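Local coordinates for gluconate kinase (Lactobacillus acidophilus, PDB 3LL3), which probably phosphorylates a sugar or sugar acid, such as gluconate, using ATP, and can bind D-xylulose, at residues 242-247 and 264-269; 255-260 and 395-400; 379-384 and 415-420; 421-426 and 459-464. All coordinates share one frame; numbering follows the deposited sequence.

Interaction 1: residues 242-247 and 264-269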
loop_
_atom_site.group_PDB
_atom_site.type_symbol
_atom_site.label_atom_id
_atom_site.label_comp_id
_atom_site.label_asym_id
_atom_site.label_seq_id
_atom_site.Cartn_x
_atom_site.Cartn_y
_atom_site.Cartn_z
ATOM N N LEU A 242 -8.494 6.808 34.952
ATOM C CA LEU A 242 -7.355 6.940 35.836
ATOM C C LEU A 242 -6.051 7.245 35.075
ATOM O O LEU A 242 -5.246 8.055 35.536
ATOM C CB LEU A 242 -7.212 5.700 36.711
ATOM C CG LEU A 242 -8.341 5.576 37.746
ATOM C CD1 LEU A 242 -8.160 4.352 38.635
ATOM C CD2 LEU A 242 -8.430 6.828 38.585
ATOM N N SER A 243 -5.846 6.589 33.935
ATOM C CA SER A 243 -4.684 6.847 33.101
ATOM C C SER A 243 -4.657 8.295 32.619
ATOM O O SER A 243 -3.594 8.834 32.380
ATOM C CB SER A 243 -4.663 5.919 31.884
ATOM O OG SER A 243 -4.286 4.623 32.290
ATOM N N THR A 244 -5.833 8.901 32.456
ATOM C CA THR A 244 -5.941 10.294 32.016
ATOM C C THR A 244 -5.615 11.291 33.143
ATOM O O THR A 244 -4.715 12.155 32.992
ATOM C CB THR A 244 -7.339 10.590 31.432
ATOM O OG1 THR A 244 -7.643 9.628 30.422
ATOM C CG2 THR A 244 -7.376 11.995 30.820
ATOM N N ILE A 245 -6.319 11.188 34.271
ATOM C CA ILE A 245 -5.959 12.051 35.387
ATOM C C ILE A 245 -4.570 11.695 35.940
ATOM O O ILE A 245 -3.896 12.547 36.494
ATOM C CB ILE A 245 -7.007 12.080 36.526
ATOM C CG1 ILE A 245 -7.031 10.758 37.296
ATOM C CG2 ILE A 245 -8.397 12.422 35.980
ATOM C CD1 ILE A 245 -7.844 10.834 38.614
ATOM N N GLY A 246 -4.145 10.443 35.776
ATOM C CA GLY A 246 -2.822 10.004 36.209
ATOM C C GLY A 246 -1.634 10.624 35.463
ATOM O O GLY A 246 -0.467 10.470 35.885
ATOM N N VAL A 247 -1.921 11.304 34.354
ATOM C CA VAL A 247 -0.910 12.069 33.619
ATOM C C VAL A 247 -1.213 13.559 33.718
ATOM O O VAL A 247 -0.721 14.375 32.931
ATOM C CB VAL A 247 -0.759 11.618 32.138
ATOM C CG1 VAL A 247 -0.307 10.154 32.061
ATOM C CG2 VAL A 247 -2.048 11.861 31.317
ATOM N N ALA A 264 -4.284 5.162 22.785
ATOM C CA ALA A 264 -5.517 5.853 23.122
ATOM C C ALA A 264 -5.274 7.356 23.177
ATOM O O ALA A 264 -4.225 7.803 23.648
ATOM C CB ALA A 264 -6.063 5.350 24.449
ATOM N N ILE A 265 -6.221 8.127 22.648
ATOM C CA ILE A 265 -6.266 9.574 22.857
ATOM C C ILE A 265 -7.512 9.945 23.679
ATOM O O ILE A 265 -8.623 9.505 23.364
ATOM C CB ILE A 265 -6.215 10.360 21.509
ATOM C CG1 ILE A 265 -6.140 11.872 21.772
ATOM C CG2 ILE A 265 -7.379 10.010 20.606
ATOM C CD1 ILE A 265 -4.733 12.336 22.256
ATOM N N ARG A 266 -7.331 10.733 24.738
ATOM C CA ARG A 266 -8.430 11.072 25.638
ATOM C C ARG A 266 -8.348 12.488 26.191
ATOM O O ARG A 266 -7.267 13.080 26.299
ATOM C CB ARG A 266 -8.424 10.157 26.844
ATOM C CG ARG A 266 -8.427 8.701 26.541
ATOM C CD ARG A 266 -8.273 7.947 27.830
ATOM N NE ARG A 266 -8.181 6.509 27.626
ATOM C CZ ARG A 266 -7.071 5.794 27.796
ATOM N NH1 ARG A 266 -5.933 6.385 28.179
ATOM N NH2 ARG A 266 -7.111 4.475 27.591
ATOM N N THR A 267 -9.501 12.991 26.603
ATOM C CA THR A 267 -9.589 14.300 27.216
ATOM C C THR A 267 -10.837 14.355 28.089
ATOM O O THR A 267 -11.770 13.591 27.879
ATOM C CB THR A 267 -9.610 15.415 26.141
ATOM O OG1 THR A 267 -9.387 16.685 26.766
ATOM C CG2 THR A 267 -10.953 15.424 25.385
ATOM N N ILE A 268 -10.853 15.254 29.066
ATOM C CA ILE A 268 -11.965 15.351 30.000
ATOM C C ILE A 268 -12.655 16.693 29.815
ATOM O O ILE A 268 -11.993 17.740 29.823
ATOM C CB ILE A 268 -11.461 15.185 31.441
ATOM C CG1 ILE A 268 -10.983 13.742 31.650
ATOM C CG2 ILE A 268 -12.542 15.579 32.451
ATOM C CD1 ILE A 268 -10.246 13.504 32.936
ATOM N N VAL A 269 -13.974 16.655 29.625
ATOM C CA VAL A 269 -14.757 17.862 29.353
ATOM C C VAL A 269 -15.834 18.030 30.421
ATOM O O VAL A 269 -16.102 17.090 31.184
ATOM C CB VAL A 269 -15.392 17.829 27.938
ATOM C CG1 VAL A 269 -14.310 17.842 26.888
ATOM C CG2 VAL A 269 -16.258 16.575 27.768
#
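Thr244 meets Arg266 where helix 239-245 rests on strand 263-269. Its OG1 lies 3.2 Å from Arg266 CD, against the aliphatic part of the arginine, and the two side chains run at a slant to each other. The contact is not a hydrogen bond. The hydroxyl sits beside its own backbone N (chi1 -53°), and it is hydrogen-bonded to Gly240 O one turn back in the helix. Ser243 adds a looser touch, with CB 3.9 Å from Arg266 NH1. The other branch of Thr244 faces Ile268: CG2 is 3.9 Å from Ile268 CD1, and the two side chains pass in opposite directions. Ile245 reaches the same methyl with its short branch, CG2 to Ile268 CD1 at 3.7 Å.

Further out, Arg266 is extended from CG to NE and runs back beside the strand. Its guanidinium comes to lie against Ala264 CB, which packs over one face near the rim. Backbone bonds between Arg266 and Ala256 tie the strand to its neighbour 254-259. Leu291 of strand 289-296 touches both Thr244 and Ile268.

Arg266 belongs to the D-xylulose pocket. The helix therefore packs on the stem of a ligand-pocket residue through carbon contacts and one hydroxyl already bonded within the helix. No hydrogen bond joins the two segments, so their grip rests on van der Waals contact.

Interaction 2: residues 255-260 and 395-400. With ATP (adenosine-5'-triphosphate), chain C.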
loop_
_atom_site.group_PDB
_atom_site.type_symbol
_atom_site.label_atom_id
_atom_site.label_comp_id
_atom_site.label_asym_id
_atom_site.label_seq_id
_atom_site.Cartn_x
_atom_site.Cartn_y
_atom_site.Cartn_z
ATOM N N CYS A 255 -4.850 16.926 26.614
ATOM C CA CYS A 255 -5.279 15.588 26.187
ATOM C C CYS A 255 -4.255 14.595 26.734
ATOM O O CYS A 255 -3.104 14.958 26.982
ATOM C CB CYS A 255 -5.279 15.479 24.655
ATOM S SG CYS A 255 -6.621 16.349 23.785
ATOM N N ALA A 256 -4.645 13.344 26.904
ATOM C CA ALA A 256 -3.683 12.299 27.226
ATOM C C ALA A 256 -3.541 11.343 26.039
ATOM O O ALA A 256 -4.538 10.821 25.509
ATOM C CB ALA A 256 -4.085 11.550 28.495
ATOM N N LEU A 257 -2.301 11.161 25.599
ATOM C CA LEU A 257 -1.967 10.249 24.500
ATOM C C LEU A 257 -1.090 9.138 25.071
ATOM O O LEU A 257 0.036 9.381 25.552
ATOM C CB LEU A 257 -1.181 10.984 23.417
ATOM C CG LEU A 257 -0.582 10.077 22.336
ATOM C CD1 LEU A 257 -1.728 9.494 21.498
ATOM C CD2 LEU A 257 0.397 10.825 21.479
ATOM N N ASN A 258 -1.586 7.914 25.042
ATOM C CA ASN A 258 -0.744 6.810 25.450
ATOM C C ASN A 258 -0.590 5.879 24.274
ATOM O O ASN A 258 -1.567 5.571 23.581
ATOM C CB ASN A 258 -1.350 6.057 26.611
ATOM C CG ASN A 258 -0.506 4.873 27.026
ATOM O OD1 ASN A 258 0.531 5.027 27.673
ATOM N ND2 ASN A 258 -0.950 3.678 26.661
ATOM N N VAL A 259 0.629 5.431 24.030
ATOM C CA VAL A 259 0.857 4.509 22.922
ATOM C C VAL A 259 1.845 3.434 23.314
ATOM O O VAL A 259 3.049 3.672 23.410
ATOM C CB VAL A 259 1.346 5.212 21.652
ATOM C CG1 VAL A 259 1.304 4.250 20.490
ATOM C CG2 VAL A 259 0.523 6.447 21.353
ATOM N N GLY A 260 1.321 2.249 23.571
ATOM C CA GLY A 260 2.156 1.099 23.804
ATOM C C GLY A 260 1.920 0.152 22.652
ATOM O O GLY A 260 2.055 0.536 21.484
ATOM N N VAL A 395 -3.492 22.743 24.892
ATOM C CA VAL A 395 -2.201 23.435 24.932
ATOM C C VAL A 395 -1.033 22.466 25.137
ATOM O O VAL A 395 0.122 22.852 25.120
ATOM C CB VAL A 395 -2.183 24.496 26.059
ATOM C CG1 VAL A 395 -3.357 25.436 25.901
ATOM C CG2 VAL A 395 -2.230 23.820 27.435
ATOM N N ALA A 396 -1.343 21.202 25.377
ATOM C CA ALA A 396 -0.314 20.194 25.550
ATOM C C ALA A 396 -0.949 18.821 25.432
ATOM O O ALA A 396 -2.137 18.656 25.691
ATOM C CB ALA A 396 0.387 20.341 26.889
ATOM N N ILE A 397 -0.140 17.860 25.013
ATOM C CA ILE A 397 -0.497 16.458 25.001
ATOM C C ILE A 397 0.404 15.802 26.019
ATOM O O ILE A 397 1.639 15.831 25.871
ATOM C CB ILE A 397 -0.188 15.783 23.642
ATOM C CG1 ILE A 397 -0.806 16.558 22.472
ATOM C CG2 ILE A 397 -0.650 14.333 23.674
ATOM C CD1 ILE A 397 -2.287 16.683 22.526
ATOM N N ASN A 398 -0.194 15.249 27.072
ATOM C CA ASN A 398 0.557 14.496 28.066
ATOM C C ASN A 398 0.710 13.052 27.622
ATOM O O ASN A 398 -0.275 12.317 27.540
ATOM C CB ASN A 398 -0.125 14.582 29.431
ATOM C CG ASN A 398 -0.314 16.017 29.888
ATOM O OD1 ASN A 398 -0.875 16.287 30.949
ATOM N ND2 ASN A 398 0.152 16.945 29.083
ATOM N N ALA A 399 1.950 12.654 27.355
ATOM C CA ALA A 399 2.238 11.445 26.594
ATOM C C ALA A 399 3.001 10.379 27.355
ATOM O O ALA A 399 3.961 10.668 28.070
ATOM C CB ALA A 399 3.006 11.813 25.321
ATOM N N THR A 400 2.602 9.137 27.142
ATOM C CA THR A 400 3.234 7.996 27.777
ATOM C C THR A 400 3.208 6.824 26.803
ATOM O O THR A 400 2.538 6.890 25.779
ATOM C CB THR A 400 2.451 7.571 29.041
ATOM O OG1 THR A 400 1.077 7.350 28.705
ATOM C CG2 THR A 400 2.522 8.653 30.135
HETATM P PG ATP C . 1.915 -2.167 29.617
HETATM O O1G ATP C . 3.338 -3.018 29.499
HETATM O O2G ATP C . 2.112 -0.862 30.625
HETATM O O3G ATP C . 0.854 -3.050 30.096
HETATM P PB ATP C . 2.170 -2.230 26.764
HETATM O O1B ATP C . 1.426 -1.479 25.505
HETATM O O2B ATP C . 2.015 -3.678 26.704
HETATM O O3B ATP C . 1.484 -1.587 28.132
HETATM P PA ATP C . 4.585 -0.595 26.289
HETATM O O1A ATP C . 3.919 0.843 26.711
HETATM O O2A ATP C . 5.953 -0.735 26.769
HETATM O O3A ATP C . 3.806 -1.954 26.828
HETATM O "O5'" ATP C . 4.625 -0.614 24.645
HETATM C "C5'" ATP C . 4.972 -1.817 24.001
HETATM C "C4'" ATP C . 5.376 -1.493 22.583
HETATM O "O4'" ATP C . 6.485 -0.634 22.372
HETATM C "C3'" ATP C . 5.437 -2.600 21.489
HETATM O "O3'" ATP C . 4.265 -2.759 20.746
HETATM C "C2'" ATP C . 6.773 -2.303 20.716
HETATM O "O2'" ATP C . 6.703 -2.616 19.352
HETATM C "C1'" ATP C . 6.977 -0.848 21.077
HETATM N N9 ATP C . 8.375 -0.448 21.152
HETATM C C8 ATP C . 9.371 -1.030 21.849
HETATM N N7 ATP C . 10.513 -0.195 21.697
HETATM C C5 ATP C . 10.146 0.912 20.898
HETATM C C6 ATP C . 10.863 2.043 20.444
HETATM N N6 ATP C . 12.255 2.215 20.844
HETATM N N1 ATP C . 10.257 2.967 19.691
HETATM C C2 ATP C . 8.933 2.835 19.338
HETATM N N3 ATP C . 8.239 1.725 19.785
HETATM C C4 ATP C . 8.855 0.784 20.555
#
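Two parallel neighbours, strands 254-259 and 396-400, lie in the mixed sheet of the C-terminal half of this actin-like ATPase fold. Cys255 pairs with Ile397, Ala256 with Asn398, Leu257 with Ala399 and Asn258 with Thr400. The short strand axes differ in direction by 29°, a clear twist.

The backbone bonds alternate between partners. Asn398 N donates to Cys255 O at 2.9 Å, nearly in line with the carbonyl. Leu257 N returns a bond to Asn398 O from above the carbonyl plane, 36° out of it. Thr400 N then donates to Leu257 O, and Val259 N donates to Thr400 O at 3.0 Å. The bond from Cys255 N to Ala396 O at the start of the ladder is weak. Leu257 O also receives the CA-H of Ala399, with a CA-O distance of 3.2 Å.

On one face, Ile397 spans two residues of the neighbouring strand, Cys255 and Leu257. Its CD1 reaches Cys255 CB at 3.9 Å. Asn258 and Thr400 share the other face, their side chains crossing at about a right angle.

Past the strand end, Gly260 enters the ATP pocket. Thr261 N, Gly402 N and Gly300 O hydrogen-bond the nucleotide there, and Gly260 CA approaches ATP O5' to 3.1 Å. Back in the sheet, Ile397 CG2 lies anti to its backbone N and only 3.4 Å from Leu257 CB, tighter than usual for two carbons.

Interaction 3: residues 379-384 and 415-420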
loop_
_atom_site.group_PDB
_atom_site.type_symbol
_atom_site.label_atom_id
_atom_site.label_comp_id
_atom_site.label_asym_id
_atom_site.label_seq_id
_atom_site.Cartn_x
_atom_site.Cartn_y
_atom_site.Cartn_z
ATOM N N ASN A 379 -2.670 8.293 12.267
ATOM C CA ASN A 379 -3.911 7.620 12.648
ATOM C C ASN A 379 -4.378 8.149 14.021
ATOM O O ASN A 379 -5.548 8.468 14.212
ATOM C CB ASN A 379 -3.661 6.111 12.683
ATOM C CG ASN A 379 -4.903 5.300 13.032
ATOM O OD1 ASN A 379 -4.829 4.368 13.838
ATOM N ND2 ASN A 379 -6.030 5.630 12.421
ATOM N N LEU A 380 -3.433 8.252 14.948
ATOM C CA LEU A 380 -3.691 8.816 16.273
ATOM C C LEU A 380 -4.118 10.278 16.191
ATOM O O LEU A 380 -4.951 10.734 16.973
ATOM C CB LEU A 380 -2.446 8.684 17.160
ATOM C CG LEU A 380 -2.123 7.268 17.659
ATOM C CD1 LEU A 380 -0.634 7.133 18.016
ATOM C CD2 LEU A 380 -3.003 6.856 18.817
ATOM N N TYR A 381 -3.533 11.022 15.258
ATOM C CA TYR A 381 -3.886 12.426 15.111
ATOM C C TYR A 381 -5.263 12.549 14.500
ATOM O O TYR A 381 -5.995 13.499 14.772
ATOM C CB TYR A 381 -2.860 13.147 14.250
ATOM C CG TYR A 381 -3.179 14.596 13.988
ATOM C CD1 TYR A 381 -3.203 15.530 15.025
ATOM C CD2 TYR A 381 -3.436 15.036 12.709
ATOM C CE1 TYR A 381 -3.485 16.865 14.773
ATOM C CE2 TYR A 381 -3.712 16.357 12.444
ATOM C CZ TYR A 381 -3.732 17.275 13.474
ATOM O OH TYR A 381 -3.995 18.601 13.185
ATOM N N ASP A 382 -5.598 11.577 13.659
ATOM C CA ASP A 382 -6.923 11.465 13.046
ATOM C C ASP A 382 -7.971 11.289 14.169
ATOM O O ASP A 382 -9.002 11.977 14.201
ATOM C CB ASP A 382 -6.904 10.256 12.092
ATOM C CG ASP A 382 -8.177 10.114 11.253
ATOM O OD1 ASP A 382 -9.103 10.929 11.404
ATOM O OD2 ASP A 382 -8.234 9.185 10.417
ATOM N N ALA A 383 -7.696 10.380 15.097
ATOM C CA ALA A 383 -8.607 10.152 16.224
ATOM C C ALA A 383 -8.659 11.386 17.125
ATOM O O ALA A 383 -9.730 11.845 17.480
ATOM C CB ALA A 383 -8.213 8.915 17.022
ATOM N N ALA A 384 -7.501 11.935 17.471
ATOM C CA ALA A 384 -7.451 13.164 18.272
ATOM C C ALA A 384 -8.268 14.308 17.652
ATOM O O ALA A 384 -8.975 15.028 18.347
ATOM C CB ALA A 384 -6.008 13.601 18.483
ATOM N N ASN A 415 5.380 17.448 16.008
ATOM C CA ASN A 415 5.300 18.014 14.666
ATOM C C ASN A 415 3.981 17.729 13.918
ATOM O O ASN A 415 3.478 18.594 13.196
ATOM C CB ASN A 415 6.496 17.545 13.840
ATOM C CG ASN A 415 7.818 18.076 14.379
ATOM O OD1 ASN A 415 7.834 18.961 15.231
ATOM N ND2 ASN A 415 8.926 17.534 13.888
ATOM N N ILE A 416 3.444 16.518 14.091
ATOM C CA ILE A 416 2.171 16.133 13.480
ATOM C C ILE A 416 0.964 16.725 14.208
ATOM O O ILE A 416 0.077 17.298 13.568
ATOM C CB ILE A 416 2.044 14.602 13.375
ATOM C CG1 ILE A 416 2.978 14.088 12.272
ATOM C CG2 ILE A 416 0.599 14.188 13.115
ATOM C CD1 ILE A 416 3.104 12.580 12.238
ATOM N N PHE A 417 0.922 16.594 15.529
ATOM C CA PHE A 417 -0.149 17.203 16.324
ATOM C C PHE A 417 -0.049 18.736 16.349
ATOM O O PHE A 417 -1.051 19.425 16.524
ATOM C CB PHE A 417 -0.159 16.654 17.765
ATOM C CG PHE A 417 -0.768 15.269 17.906
ATOM C CD1 PHE A 417 -1.940 15.084 18.622
ATOM C CD2 PHE A 417 -0.155 14.158 17.340
ATOM C CE1 PHE A 417 -2.508 13.802 18.768
ATOM C CE2 PHE A 417 -0.698 12.886 17.479
ATOM C CZ PHE A 417 -1.890 12.704 18.187
ATOM N N ASN A 418 1.155 19.270 16.160
ATOM C CA ASN A 418 1.376 20.720 16.222
ATOM C C ASN A 418 0.932 21.318 17.561
ATOM O O ASN A 418 0.366 22.414 17.605
ATOM C CB ASN A 418 0.676 21.468 15.090
ATOM C CG ASN A 418 1.318 22.838 14.814
ATOM O OD1 ASN A 418 2.446 23.099 15.238
ATOM N ND2 ASN A 418 0.604 23.705 14.106
ATOM N N VAL A 419 1.162 20.568 18.632
ATOM C CA VAL A 419 1.010 21.063 19.993
ATOM C C VAL A 419 2.185 20.474 20.796
ATOM O O VAL A 419 2.765 19.451 20.403
ATOM C CB VAL A 419 -0.376 20.682 20.618
ATOM C CG1 VAL A 419 -1.523 20.967 19.663
ATOM C CG2 VAL A 419 -0.410 19.246 20.997
ATOM N N PRO A 420 2.574 21.127 21.898
ATOM C CA PRO A 420 3.709 20.563 22.633
ATOM C C PRO A 420 3.390 19.181 23.209
ATOM O O PRO A 420 2.260 18.928 23.652
ATOM C CB PRO A 420 3.941 21.578 23.756
ATOM C CG PRO A 420 3.304 22.847 23.263
ATOM C CD PRO A 420 2.119 22.402 22.478
#
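Phe417 is the bump that fits against Leu380, Tyr381 and Ala384. Its ring comes from the last turn of helix 407-417 and packs on helix 365-388. At its far end, CZ lies 3.7 Å from Tyr381 CA. Beside it, CE1 meets Ala384 CB at 3.5 Å, and Leu380 CB touches CZ more loosely. The ring lies close to the helix backbone here, against the methyl of Ala384.

Tyr381 closes over one face of Phe417. Its CG stands anti to the backbone N (chi1 177°), which brings the CD1 edge of the tyrosine over the Phe417 face. The two rings form a T-shaped stack, with centroids 5.2 Å apart and planes at 68°. Tyr381 CB also sits over that ring in a CH-pi contact.

Ile416 CG2 packs against Tyr381 CB at 3.8 Å, and Ile416 O lies above the centre of the tyrosine ring. Phe475 of helix 465-485 makes another edge-to-face pair with Tyr381.

Asn418 leaves the helix with positive phi and turns the chain toward strand 421-424. This is aromatic helix-helix packing within the layer of helices that flanks the sheet of the C-terminal domain in FGGY kinases.

Interaction 4: residues 421-426 and 459-464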
loop_
_atom_site.group_PDB
_atom_site.type_symbol
_atom_site.label_atom_id
_atom_site.label_comp_id
_atom_site.label_asym_id
_atom_site.label_seq_id
_atom_site.Cartn_x
_atom_site.Cartn_y
_atom_site.Cartn_z
ATOM N N ILE A 421 4.388 18.302 23.193
ATOM C CA ILE A 421 4.273 16.973 23.768
ATOM C C ILE A 421 4.991 16.982 25.122
ATOM O O ILE A 421 6.175 17.346 25.207
ATOM C CB ILE A 421 4.914 15.912 22.832
ATOM C CG1 ILE A 421 4.171 15.844 21.483
ATOM C CG2 ILE A 421 5.042 14.563 23.540
ATOM C CD1 ILE A 421 2.832 15.172 21.557
ATOM N N VAL A 422 4.265 16.626 26.177
ATOM C CA VAL A 422 4.831 16.550 27.518
ATOM C C VAL A 422 4.940 15.113 27.989
ATOM O O VAL A 422 3.929 14.429 28.140
ATOM C CB VAL A 422 3.974 17.324 28.533
ATOM C CG1 VAL A 422 4.614 17.271 29.905
ATOM C CG2 VAL A 422 3.760 18.748 28.064
ATOM N N THR A 423 6.162 14.652 28.230
ATOM C CA THR A 423 6.363 13.297 28.713
ATOM C C THR A 423 6.340 13.328 30.232
ATOM O O THR A 423 6.563 14.374 30.835
ATOM C CB THR A 423 7.673 12.681 28.195
ATOM O OG1 THR A 423 8.752 13.597 28.430
ATOM C CG2 THR A 423 7.567 12.412 26.713
HETATM N N MSE A 424 6.040 12.192 30.845
HETATM C CA MSE A 424 5.781 12.146 32.283
HETATM C C MSE A 424 6.840 11.327 32.986
HETATM O O MSE A 424 7.398 10.387 32.416
HETATM C CB MSE A 424 4.399 11.535 32.565
HETATM C CG MSE A 424 3.301 12.089 31.674
HETATM SE SE MSE A 424 3.023 14.024 31.932
HETATM C CE MSE A 424 2.624 13.959 33.874
ATOM N N LYS A 425 7.111 11.678 34.234
ATOM C CA LYS A 425 8.064 10.914 35.031
ATOM C C LYS A 425 7.538 9.508 35.301
ATOM O O LYS A 425 8.313 8.550 35.313
ATOM C CB LYS A 425 8.418 11.652 36.330
ATOM C CG LYS A 425 9.205 12.938 36.072
ATOM C CD LYS A 425 9.634 13.654 37.357
ATOM C CE LYS A 425 10.351 14.969 37.017
ATOM N NZ LYS A 425 10.474 15.890 38.193
ATOM N N GLU A 426 6.221 9.383 35.476
ATOM C CA GLU A 426 5.610 8.085 35.784
ATOM C C GLU A 426 4.721 7.509 34.683
ATOM O O GLU A 426 3.657 8.059 34.354
ATOM C CB GLU A 426 4.802 8.159 37.080
ATOM C CG GLU A 426 4.205 6.800 37.478
ATOM C CD GLU A 426 5.286 5.735 37.602
ATOM O OE1 GLU A 426 5.157 4.666 36.964
ATOM O OE2 GLU A 426 6.284 5.990 38.323
ATOM N N LYS A 459 9.855 15.803 30.322
ATOM C CA LYS A 459 10.406 16.577 29.199
ATOM C C LYS A 459 9.296 17.162 28.327
ATOM O O LYS A 459 8.219 16.569 28.225
ATOM C CB LYS A 459 11.318 15.700 28.333
ATOM C CG LYS A 459 12.794 15.796 28.694
ATOM C CD LYS A 459 13.288 14.595 29.459
ATOM C CE LYS A 459 13.793 13.523 28.513
ATOM N NZ LYS A 459 15.245 13.688 28.278
ATOM N N VAL A 460 9.547 18.319 27.714
ATOM C CA VAL A 460 8.591 18.906 26.782
ATOM C C VAL A 460 9.209 18.977 25.373
ATOM O O VAL A 460 10.399 19.294 25.214
ATOM C CB VAL A 460 8.165 20.318 27.188
ATOM C CG1 VAL A 460 7.055 20.812 26.283
ATOM C CG2 VAL A 460 7.746 20.365 28.647
ATOM N N TYR A 461 8.405 18.672 24.363
ATOM C CA TYR A 461 8.845 18.746 22.974
ATOM C C TYR A 461 7.959 19.727 22.221
ATOM O O TYR A 461 6.765 19.475 22.071
ATOM C CB TYR A 461 8.755 17.356 22.333
ATOM C CG TYR A 461 9.638 16.339 23.023
ATOM C CD1 TYR A 461 10.884 16.006 22.505
ATOM C CD2 TYR A 461 9.236 15.730 24.200
ATOM C CE1 TYR A 461 11.691 15.088 23.129
ATOM C CE2 TYR A 461 10.040 14.813 24.833
ATOM C CZ TYR A 461 11.272 14.494 24.296
ATOM O OH TYR A 461 12.092 13.580 24.940
ATOM N N PHE A 462 8.524 20.846 21.760
ATOM C CA PHE A 462 7.737 21.806 20.990
ATOM C C PHE A 462 7.765 21.482 19.504
ATOM O O PHE A 462 8.772 20.994 18.998
ATOM C CB PHE A 462 8.224 23.235 21.218
ATOM C CG PHE A 462 8.182 23.657 22.656
ATOM C CD1 PHE A 462 9.277 23.439 23.487
ATOM C CD2 PHE A 462 7.046 24.253 23.184
ATOM C CE1 PHE A 462 9.236 23.807 24.846
ATOM C CE2 PHE A 462 7.005 24.638 24.537
ATOM C CZ PHE A 462 8.113 24.408 25.362
ATOM N N PRO A 463 6.653 21.747 18.801
ATOM C CA PRO A 463 6.591 21.521 17.349
ATOM C C PRO A 463 7.694 22.305 16.645
ATOM O O PRO A 463 7.891 23.476 16.944
ATOM C CB PRO A 463 5.221 22.081 16.964
ATOM C CG PRO A 463 4.409 21.971 18.251
ATOM C CD PRO A 463 5.392 22.289 19.334
ATOM N N ASN A 464 8.433 21.642 15.766
ATOM C CA ASN A 464 9.349 22.315 14.857
ATOM C C ASN A 464 8.510 22.854 13.686
ATOM O O ASN A 464 7.842 22.088 12.978
ATOM C CB ASN A 464 10.440 21.331 14.420
ATOM C CG ASN A 464 11.322 21.877 13.323
ATOM O OD1 ASN A 464 10.857 22.156 12.216
ATOM N ND2 ASN A 464 12.619 22.003 13.613
#
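Main-chain hydrogen bonds join Ile421 and Tyr461 in both directions. Ile421 N donates to Tyr461 O at 2.9 Å, and Tyr461 N donates to Ile421 O at 2.7 Å, this second bond lying in the carbonyl plane. Thr423 N gives a third bond, to Lys459 O at 2.8 Å, nearly straight at the acceptor. Between them, Val422 and Val460 form a non-hydrogen-bonded pair. CA-H groups fill in there: Val460 CA faces Ile421 O, and Val422 CA faces Lys459 O.

Polar side-chain contact centres on Thr423. Its first torsion (chi1 50°) places OG1 between its own backbone N and carbonyl carbon, 3.0 Å from Lys459 O. Whether it donates its proton to that oxygen is not settled.

Apolar contacts divide between the two faces. On one, Val422 CG2 and Val460 CG1 meet loosely at 4.3 Å. On the other, Ile421 CB is 4.1 Å from Tyr461 CB. The tyrosine ring slants from its strand toward Thr423, with Ile421 O at its edge in plane and Thr423 CG2 3.9 Å from Tyr461 CE2. Two hydrogen bonds, to Asp407 and Arg410 of helix 407-417, hold the hydroxyl end.

Beyond the strand, Asn464 N-caps helix 465-485. The pair forms an antiparallel edge of the mixed sheet in the actin-like C-terminal domain, with 457-461 the outermost strand within the chain.

In the fold
Interactions 2 and 4 pair strands of one mixed sheet, and interaction 1 packs helix 239-245 on another of its strands. Strand 263-269 neighbours 254-259, then come 396-400, 421-424 and the edge strand 457-461. The centres of interactions 1 and 2 are about 8 Å apart, those of 2 and 4 about 9 Å, and those of 1 and 4 about 16 Å. Interaction 3 lies about 10 Å from interaction 2, in helices connected through strand 396-400. Along the chain, interaction 2 alternates with both 1 and 3, while interaction 4 comes last. The sheet thus links a D-xylulose pocket residue in interaction 1 to an ATP pocket residue in interaction 2, with helices packed beside it.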